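Local coordinates for Cag pathogenicity island protein (Cag10) (Helicobacter pylori 26695, PDB 6IQT) that is probably a structural component of the Cag type IV secretion system, as the VirB8 homologue, represented here by its soluble VirB8 domain, which binds copies of itself, at residues Leu41-Ser46 and Ile159-Leu164; Gln56-Cys61 and Thr67-Met72; Ser33-Phe38 and Val131-Asp136. One frame throughout, in Å; residues are numbered along the deposited sequence.

All three contacts are buried in the apolar interior. Interactions 1 and 3 hold helix 30-43 against the antiparallel sheet at different points: segment 41-46 meets strand 154-163, outermost within this chain, and segment 33-38 meets the neighbouring strand 125-137. Interaction 2 joins two helices; its centre lies about 9 Å from the chain centre, against 6 and 7 Å for the other two. Branched aliphatic tips and phenyl rings do the work against the sheet, with a threonine joining in interaction 3; between helices the closest groups are a methyl, a thiol and a selenomethionine. The Met-72 methyl of interaction 2 touches Leu-42, Phe-43 and Ile-161, while Leu-57 and Tyr-60 pack on Phe-38, so all form one continuous core.

Interaction 1. Residues Leu41-Ser46 and Ile159-Leu164; sequences LLFGYS and IQITDL
Leu-42 meets Ile-159 at the last turn of helix 30-43, where the helix packs on strand 154-163, outermost within this chain in the curved antiparallel sheet of the NTF2-like VirB8 fold. CB of Leu-42 points toward the strand, and CG anti to the backbone N (chi1 -179°) extends the chain so that CD2 comes tip to tip with CD1 of Ile-159 at 3.8 Å, the extended CG1 arm of that isoleucine reaching from the sheet to meet it.

Phe-43 follows as the last helical residue and makes the broader contact, 44 Å² of its surface being buried by the strand segment. Its CG stands anti to the carbonyl carbon (chi1 -67°), which brings the CZ end of the ring against the CD1 methyls of both Ile-159 and Ile-161. CZ lies 4.0 Å from Ile-159 CD1, an oblique approach. Leu-42 sits over one face of the same ring, its CG 4.3 Å above the plane and displaced toward the rim, so the two neighbouring helix residues pack on each other as well as on the sheet. At Gly-44 the backbone leaves helical geometry (psi 174°), and the chain turns away from the strand.

Alternation along the strand explains which residues take part. Ile-159 and Ile-161 face the helix, whereas Gln-160 and Thr-162, on the other face, pack against Arg-53 and Lys-37 of the second subunit. Met-72 of helix 66-80 closes the apolar cluster by touching Leu-42, Phe-43 and Ile-161. Cohesion across this pair is thus wholly apolar, through three side-chain pairs and 125 Å² of buried surface. Ile-161 supplies the edge contact of the aromatic ring: its CD1 lies in the ring plane, 3.8 Å from CZ and 3.9 Å from CE1 of Phe-43.

Interaction 2. Residues Gln56-Cys61 and Thr67-Met72; sequences QLMQYC and TQAMRM
Met-58 O, at the C-terminal end of helix 50-59, accepts two hydrogen bonds, one from Cys-61 N at 3.2 Å and one from the side-chain NE2 of Gln-66. Since Gln-66 starts helix 66-80, this carbonyl ties the last turn of one helix to the first turn of the next, two consecutive helices joined by a short loop and part of the helical layer of the NTF2-like VirB8 domain.

The packing between the two helices centres on Ala-69, whose CB points at the first helix and is approached by three side chains. Leu-57 supplies CD2, 4.2 Å from that methyl and 4.1 Å from Ala-69 O. Met-58, like Met-70 and Met-72 a selenomethionine in this crystal, starts out along the flank of its helix and then turns back: bends at chi2 (-52°) and chi3 (110°) carry its CE to 3.9 Å from Ala-69 CB. The same CE lies 4.0 Å from Met-70 N and 4.4 Å from Met-70 CB, so the methyl sits against the start of Met-70 as well as Ala-69.

A small residue at the closest approach is consistent with the spacing of the backbones, the CA atoms of Met-58 and Ala-69 being 7.6 Å apart. On the outer side of helix 66-80, Arg-71 donates through NH2 to the backbone oxygens of Thr-119 and Glu-121 of the second subunit. The tightest of the three approaches to the methyl comes from the thiol: Cys-61 SG lies 3.6 Å from Ala-69 CB.

Interaction 3. Residues Ser33-Phe38 and Val131-Asp136; sequences SATSKF and VTIYYD
Ile-133 carries this contact, its CB turned from strand 125-137 toward helix 30-43. At CB the chain forks. The CG2 branch, anti to the carbonyl carbon, meets the aromatic ring of Phe-38: CG2 lies 4.2 Å from CE2 in an oblique approach, and Ile-159 of the neighbouring strand touches the same methyl. The other branch, CG1, occupies the position between the backbone N and the carbonyl carbon (chi1 74°), and this sends the branch along the helix to Thr-35.

Both branches therefore lie between the sheet and the helix packed on it, a layering consistent with the NTF2-like fold of VirB8 domains; the nearest CA atoms, those of Thr-35 and Ile-133, are 8.6 Å apart. Tyr-134, next in the strand, faces the other way and bonds through OH to Asp-52 of the second subunit.

At the tip, CD1 of Ile-133 slides past the Thr-35 side chain in the opposite direction, 4.1 Å from OG1 and 4.2 Å from CG2. Thr-35 OG1, the atom nearest to CD1, has its polar partner within its own helix, hydrogen-bonding to Val-31 O.

Interaction 1. Residues Leu41-Ser46 and Ile159-Leu164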
# COMPACT_ATOMS: atom_id res chain seq x y z
N LEU A 41 6.07 3.41 14.71
CA LEU A 41 4.94 4.13 15.28
C LEU A 41 3.62 3.72 14.63
O LEU A 41 2.60 3.58 15.31
CB LEU A 41 5.15 5.64 15.14
CG LEU A 41 6.27 6.28 15.98
CD1 LEU A 41 6.53 7.66 15.40
CD2 LEU A 41 5.87 6.36 17.45
N LEU A 42 3.62 3.54 13.30
CA LEU A 42 2.39 3.30 12.56
C LEU A 42 1.91 1.86 12.67
O LEU A 42 0.71 1.61 12.89
CB LEU A 42 2.59 3.68 11.09
CG LEU A 42 1.37 3.50 10.20
CD1 LEU A 42 0.20 4.39 10.65
CD2 LEU A 42 1.72 3.77 8.76
N PHE A 43 2.81 0.89 12.51
CA PHE A 43 2.43 -0.52 12.48
C PHE A 43 2.58 -1.21 13.83
O PHE A 43 2.01 -2.29 14.02
CB PHE A 43 3.27 -1.28 11.43
CG PHE A 43 2.97 -0.87 10.02
CD1 PHE A 43 1.85 -1.34 9.37
CD2 PHE A 43 3.81 0.01 9.35
CE1 PHE A 43 1.57 -0.95 8.07
CE2 PHE A 43 3.54 0.39 8.04
CZ PHE A 43 2.42 -0.08 7.41
N GLY A 44 3.33 -0.63 14.76
CA GLY A 44 3.50 -1.21 16.08
C GLY A 44 2.39 -0.77 17.02
O GLY A 44 1.58 0.08 16.67
N TYR A 45 2.39 -1.36 18.21
CA TYR A 45 1.28 -1.16 19.14
C TYR A 45 1.68 -1.60 20.54
O TYR A 45 2.23 -2.69 20.72
CB TYR A 45 0.03 -1.94 18.69
CG TYR A 45 -1.16 -1.74 19.61
CD1 TYR A 45 -2.00 -0.66 19.45
CD2 TYR A 45 -1.41 -2.62 20.67
CE1 TYR A 45 -3.09 -0.46 20.28
CE2 TYR A 45 -2.49 -2.43 21.53
CZ TYR A 45 -3.33 -1.35 21.31
OH TYR A 45 -4.42 -1.13 22.13
N SER A 46 1.37 -0.76 21.53
CA SER A 46 1.46 -1.10 22.94
C SER A 46 0.28 -0.43 23.64
O SER A 46 -0.05 0.71 23.33
CB SER A 46 2.78 -0.62 23.56
OG SER A 46 2.77 -0.82 24.96
N ILE A 159 1.09 6.38 1.52
CA ILE A 159 1.57 5.03 1.78
C ILE A 159 0.72 4.07 0.97
O ILE A 159 -0.46 4.31 0.71
CB ILE A 159 1.54 4.69 3.29
CG1 ILE A 159 2.35 3.43 3.59
CG2 ILE A 159 0.11 4.52 3.80
CD1 ILE A 159 2.47 3.13 5.10
N GLN A 160 1.34 2.97 0.55
CA GLN A 160 0.63 1.88 -0.12
C GLN A 160 1.17 0.58 0.46
O GLN A 160 2.37 0.47 0.72
CB GLN A 160 0.83 1.91 -1.65
CG GLN A 160 0.20 3.13 -2.35
CD GLN A 160 -1.32 3.24 -2.12
OE1 GLN A 160 -2.05 2.24 -2.15
NE2 GLN A 160 -1.81 4.47 -1.90
N ILE A 161 0.28 -0.38 0.70
CA ILE A 161 0.61 -1.58 1.46
C ILE A 161 0.13 -2.81 0.70
O ILE A 161 -1.00 -2.82 0.18
CB ILE A 161 -0.02 -1.53 2.86
CG1 ILE A 161 0.57 -0.37 3.66
CG2 ILE A 161 0.20 -2.85 3.60
CD1 ILE A 161 -0.32 0.07 4.79
N THR A 162 0.97 -3.85 0.65
CA THR A 162 0.61 -5.15 0.09
C THR A 162 0.83 -6.22 1.14
O THR A 162 1.98 -6.48 1.54
CB THR A 162 1.44 -5.50 -1.16
OG1 THR A 162 1.42 -4.42 -2.09
CG2 THR A 162 0.90 -6.77 -1.83
N ASP A 163 -0.24 -6.88 1.56
CA ASP A 163 -0.10 -7.99 2.50
C ASP A 163 0.52 -9.18 1.79
O ASP A 163 0.21 -9.46 0.63
CB ASP A 163 -1.45 -8.34 3.12
CG ASP A 163 -1.94 -7.27 4.07
OD1 ASP A 163 -1.10 -6.56 4.65
OD2 ASP A 163 -3.16 -7.13 4.24
N LEU A 164 1.42 -9.88 2.47
CA LEU A 164 2.18 -10.93 1.80
C LEU A 164 1.67 -12.33 2.09
O LEU A 164 2.27 -13.30 1.61
CB LEU A 164 3.66 -10.80 2.16
CG LEU A 164 4.27 -9.58 1.47
CD1 LEU A 164 5.77 -9.50 1.69
CD2 LEU A 164 3.92 -9.57 -0.01

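Interaction 2. Residues Gln56-Cys61 and Thr67-Met72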
# COMPACT_ATOMS: atom_id res chain seq x y z
N GLN A 56 3.39 11.39 18.39
CA GLN A 56 4.64 11.25 17.64
C GLN A 56 4.37 10.92 16.18
O GLN A 56 4.94 11.53 15.28
CB GLN A 56 5.52 10.19 18.30
CG GLN A 56 6.20 10.70 19.59
CD GLN A 56 7.35 9.80 20.02
OE1 GLN A 56 7.95 9.11 19.19
NE2 GLN A 56 7.65 9.78 21.31
N LEU A 57 3.46 9.97 15.94
CA LEU A 57 3.10 9.60 14.57
C LEU A 57 2.66 10.81 13.74
O LEU A 57 3.11 11.01 12.60
CB LEU A 57 1.99 8.54 14.60
CG LEU A 57 1.40 8.12 13.26
CD1 LEU A 57 2.49 7.61 12.35
CD2 LEU A 57 0.33 7.04 13.47
N MSE A 58 1.77 11.63 14.30
CA MSE A 58 1.28 12.86 13.68
C MSE A 58 2.44 13.76 13.19
O MSE A 58 2.37 14.39 12.12
CB MSE A 58 0.42 13.60 14.69
CG MSE A 58 -0.92 12.96 14.95
SE MSE A 58 -1.85 12.64 13.25
CE MSE A 58 -1.73 10.70 13.20
N GLN A 59 3.51 13.80 13.98
CA GLN A 59 4.69 14.63 13.68
C GLN A 59 5.44 14.16 12.43
O GLN A 59 6.18 14.96 11.83
CB GLN A 59 5.65 14.62 14.87
CG GLN A 59 5.21 15.49 16.00
CD GLN A 59 5.76 16.88 15.84
OE1 GLN A 59 6.85 17.19 16.32
NE2 GLN A 59 5.03 17.72 15.11
N TYR A 60 5.29 12.90 12.06
CA TYR A 60 5.93 12.35 10.87
C TYR A 60 5.06 12.41 9.62
O TYR A 60 5.48 11.89 8.58
CB TYR A 60 6.34 10.90 11.12
CG TYR A 60 7.61 10.81 11.89
CD1 TYR A 60 8.83 10.84 11.23
CD2 TYR A 60 7.60 10.74 13.28
CE1 TYR A 60 10.01 10.78 11.94
CE2 TYR A 60 8.78 10.67 14.00
CZ TYR A 60 9.98 10.70 13.32
OH TYR A 60 11.17 10.64 14.02
N CYS A 61 3.87 13.01 9.70
CA CYS A 61 2.92 13.00 8.59
C CYS A 61 2.67 14.42 8.09
O CYS A 61 2.43 15.34 8.89
CB CYS A 61 1.58 12.38 9.03
SG CYS A 61 1.65 10.67 9.59
N THR A 67 -4.91 12.17 8.46
CA THR A 67 -6.16 11.45 8.64
C THR A 67 -5.99 9.97 8.35
O THR A 67 -6.48 9.11 9.10
CB THR A 67 -7.23 12.06 7.74
OG1 THR A 67 -7.60 13.33 8.29
CG2 THR A 67 -8.43 11.17 7.67
N GLN A 68 -5.29 9.63 7.27
CA GLN A 68 -5.08 8.22 6.96
C GLN A 68 -4.21 7.53 8.01
O GLN A 68 -4.47 6.38 8.39
CB GLN A 68 -4.48 8.10 5.55
CG GLN A 68 -4.14 6.68 5.14
CD GLN A 68 -5.36 5.80 5.02
OE1 GLN A 68 -6.50 6.27 4.96
NE2 GLN A 68 -5.13 4.50 5.00
N ALA A 69 -3.17 8.21 8.49
CA ALA A 69 -2.39 7.66 9.59
C ALA A 69 -3.27 7.39 10.81
O ALA A 69 -3.14 6.36 11.47
CB ALA A 69 -1.24 8.61 9.95
N MSE A 70 -4.18 8.30 11.11
CA MSE A 70 -5.08 8.12 12.25
C MSE A 70 -6.04 6.92 12.05
O MSE A 70 -6.32 6.18 13.00
CB MSE A 70 -5.88 9.41 12.51
CG MSE A 70 -6.66 9.36 13.82
SE MSE A 70 -5.46 9.21 15.35
CE MSE A 70 -6.22 10.54 16.50
N ARG A 71 -6.51 6.72 10.81
CA ARG A 71 -7.36 5.56 10.55
C ARG A 71 -6.61 4.25 10.80
O ARG A 71 -7.18 3.28 11.32
CB ARG A 71 -7.90 5.60 9.12
CG ARG A 71 -8.96 6.66 8.90
CD ARG A 71 -9.49 6.61 7.46
NE ARG A 71 -10.62 7.51 7.28
CZ ARG A 71 -11.89 7.17 7.50
NH1 ARG A 71 -12.19 5.94 7.89
NH2 ARG A 71 -12.86 8.06 7.32
N MSE A 72 -5.33 4.20 10.44
CA MSE A 72 -4.56 2.99 10.66
C MSE A 72 -4.25 2.78 12.13
O MSE A 72 -4.24 1.65 12.63
CB MSE A 72 -3.27 3.03 9.84
CG MSE A 72 -3.54 3.20 8.36
SE MSE A 72 -1.92 3.29 7.35
CE MSE A 72 -1.16 1.62 7.95

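Interaction 3. Residues Ser33-Phe38 and Val131-Asp136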
# COMPACT_ATOMS: atom_id res chain seq x y z
N SER A 33 16.52 6.29 9.08
CA SER A 33 16.17 6.35 10.51
C SER A 33 14.75 6.86 10.71
O SER A 33 14.00 6.34 11.56
CB SER A 33 17.15 7.25 11.26
OG SER A 33 18.47 6.74 11.18
N ALA A 34 14.38 7.93 10.01
CA ALA A 34 13.02 8.46 10.13
C ALA A 34 11.99 7.43 9.68
O ALA A 34 10.94 7.25 10.32
CB ALA A 34 12.90 9.75 9.31
N THR A 35 12.28 6.73 8.58
CA THR A 35 11.35 5.75 8.06
C THR A 35 11.16 4.59 9.04
O THR A 35 10.04 4.12 9.24
CB THR A 35 11.83 5.23 6.69
OG1 THR A 35 11.93 6.34 5.79
CG2 THR A 35 10.84 4.24 6.11
N SER A 36 12.25 4.15 9.67
CA SER A 36 12.15 3.07 10.65
C SER A 36 11.31 3.50 11.85
O SER A 36 10.48 2.72 12.35
CB SER A 36 13.55 2.64 11.07
OG SER A 36 13.48 1.67 12.08
N LYS A 37 11.51 4.73 12.33
CA LYS A 37 10.71 5.23 13.44
C LYS A 37 9.24 5.33 13.05
O LYS A 37 8.35 4.96 13.83
CB LYS A 37 11.26 6.58 13.89
CG LYS A 37 10.68 7.09 15.24
CD LYS A 37 10.60 5.95 16.26
CE LYS A 37 10.44 6.47 17.69
NZ LYS A 37 10.43 5.36 18.68
N PHE A 38 8.97 5.82 11.84
CA PHE A 38 7.61 5.94 11.34
C PHE A 38 6.93 4.58 11.25
O PHE A 38 5.77 4.42 11.66
CB PHE A 38 7.64 6.63 9.96
CG PHE A 38 6.31 6.67 9.26
CD1 PHE A 38 5.37 7.63 9.58
CD2 PHE A 38 6.01 5.75 8.26
CE1 PHE A 38 4.14 7.69 8.92
CE2 PHE A 38 4.78 5.79 7.61
CZ PHE A 38 3.84 6.77 7.94
N VAL A 131 5.70 -2.40 1.69
CA VAL A 131 5.26 -1.06 2.02
C VAL A 131 5.95 -0.10 1.06
O VAL A 131 7.15 -0.23 0.80
CB VAL A 131 5.60 -0.68 3.48
CG1 VAL A 131 5.34 0.80 3.76
CG2 VAL A 131 4.86 -1.59 4.47
N THR A 132 5.19 0.89 0.60
CA THR A 132 5.68 2.01 -0.19
C THR A 132 5.33 3.30 0.53
O THR A 132 4.16 3.53 0.85
CB THR A 132 5.03 2.02 -1.58
OG1 THR A 132 5.24 0.76 -2.22
CG2 THR A 132 5.56 3.15 -2.43
N ILE A 133 6.30 4.17 0.76
CA ILE A 133 5.95 5.47 1.32
C ILE A 133 6.49 6.57 0.41
O ILE A 133 7.51 6.42 -0.26
CB ILE A 133 6.44 5.70 2.78
CG1 ILE A 133 7.94 5.94 2.83
CG2 ILE A 133 5.99 4.59 3.76
CD1 ILE A 133 8.33 6.89 3.94
N TYR A 134 5.78 7.69 0.41
CA TYR A 134 6.19 8.88 -0.32
C TYR A 134 6.49 9.97 0.70
O TYR A 134 5.68 10.22 1.59
CB TYR A 134 5.09 9.33 -1.29
CG TYR A 134 4.75 8.29 -2.34
CD1 TYR A 134 3.93 7.21 -2.05
CD2 TYR A 134 5.27 8.39 -3.62
CE1 TYR A 134 3.62 6.25 -3.04
CE2 TYR A 134 4.98 7.45 -4.58
CZ TYR A 134 4.16 6.39 -4.30
OH TYR A 134 3.87 5.46 -5.29
N TYR A 135 7.65 10.62 0.57
CA TYR A 135 8.05 11.59 1.58
C TYR A 135 8.68 12.83 0.94
O TYR A 135 9.13 12.81 -0.20
CB TYR A 135 9.03 10.99 2.62
CG TYR A 135 10.44 10.86 2.08
CD1 TYR A 135 10.84 9.71 1.42
CD2 TYR A 135 11.36 11.91 2.22
CE1 TYR A 135 12.13 9.59 0.91
CE2 TYR A 135 12.64 11.80 1.69
CZ TYR A 135 13.02 10.65 1.03
OH TYR A 135 14.29 10.54 0.51
N ASP A 136 8.70 13.89 1.73
CA ASP A 136 9.53 15.06 1.45
C ASP A 136 9.91 15.67 2.79
O ASP A 136 9.39 15.28 3.84
CB ASP A 136 8.81 16.05 0.53
CG ASP A 136 9.75 17.06 -0.12
OD1 ASP A 136 10.99 17.01 0.09
OD2 ASP A 136 9.24 17.91 -0.87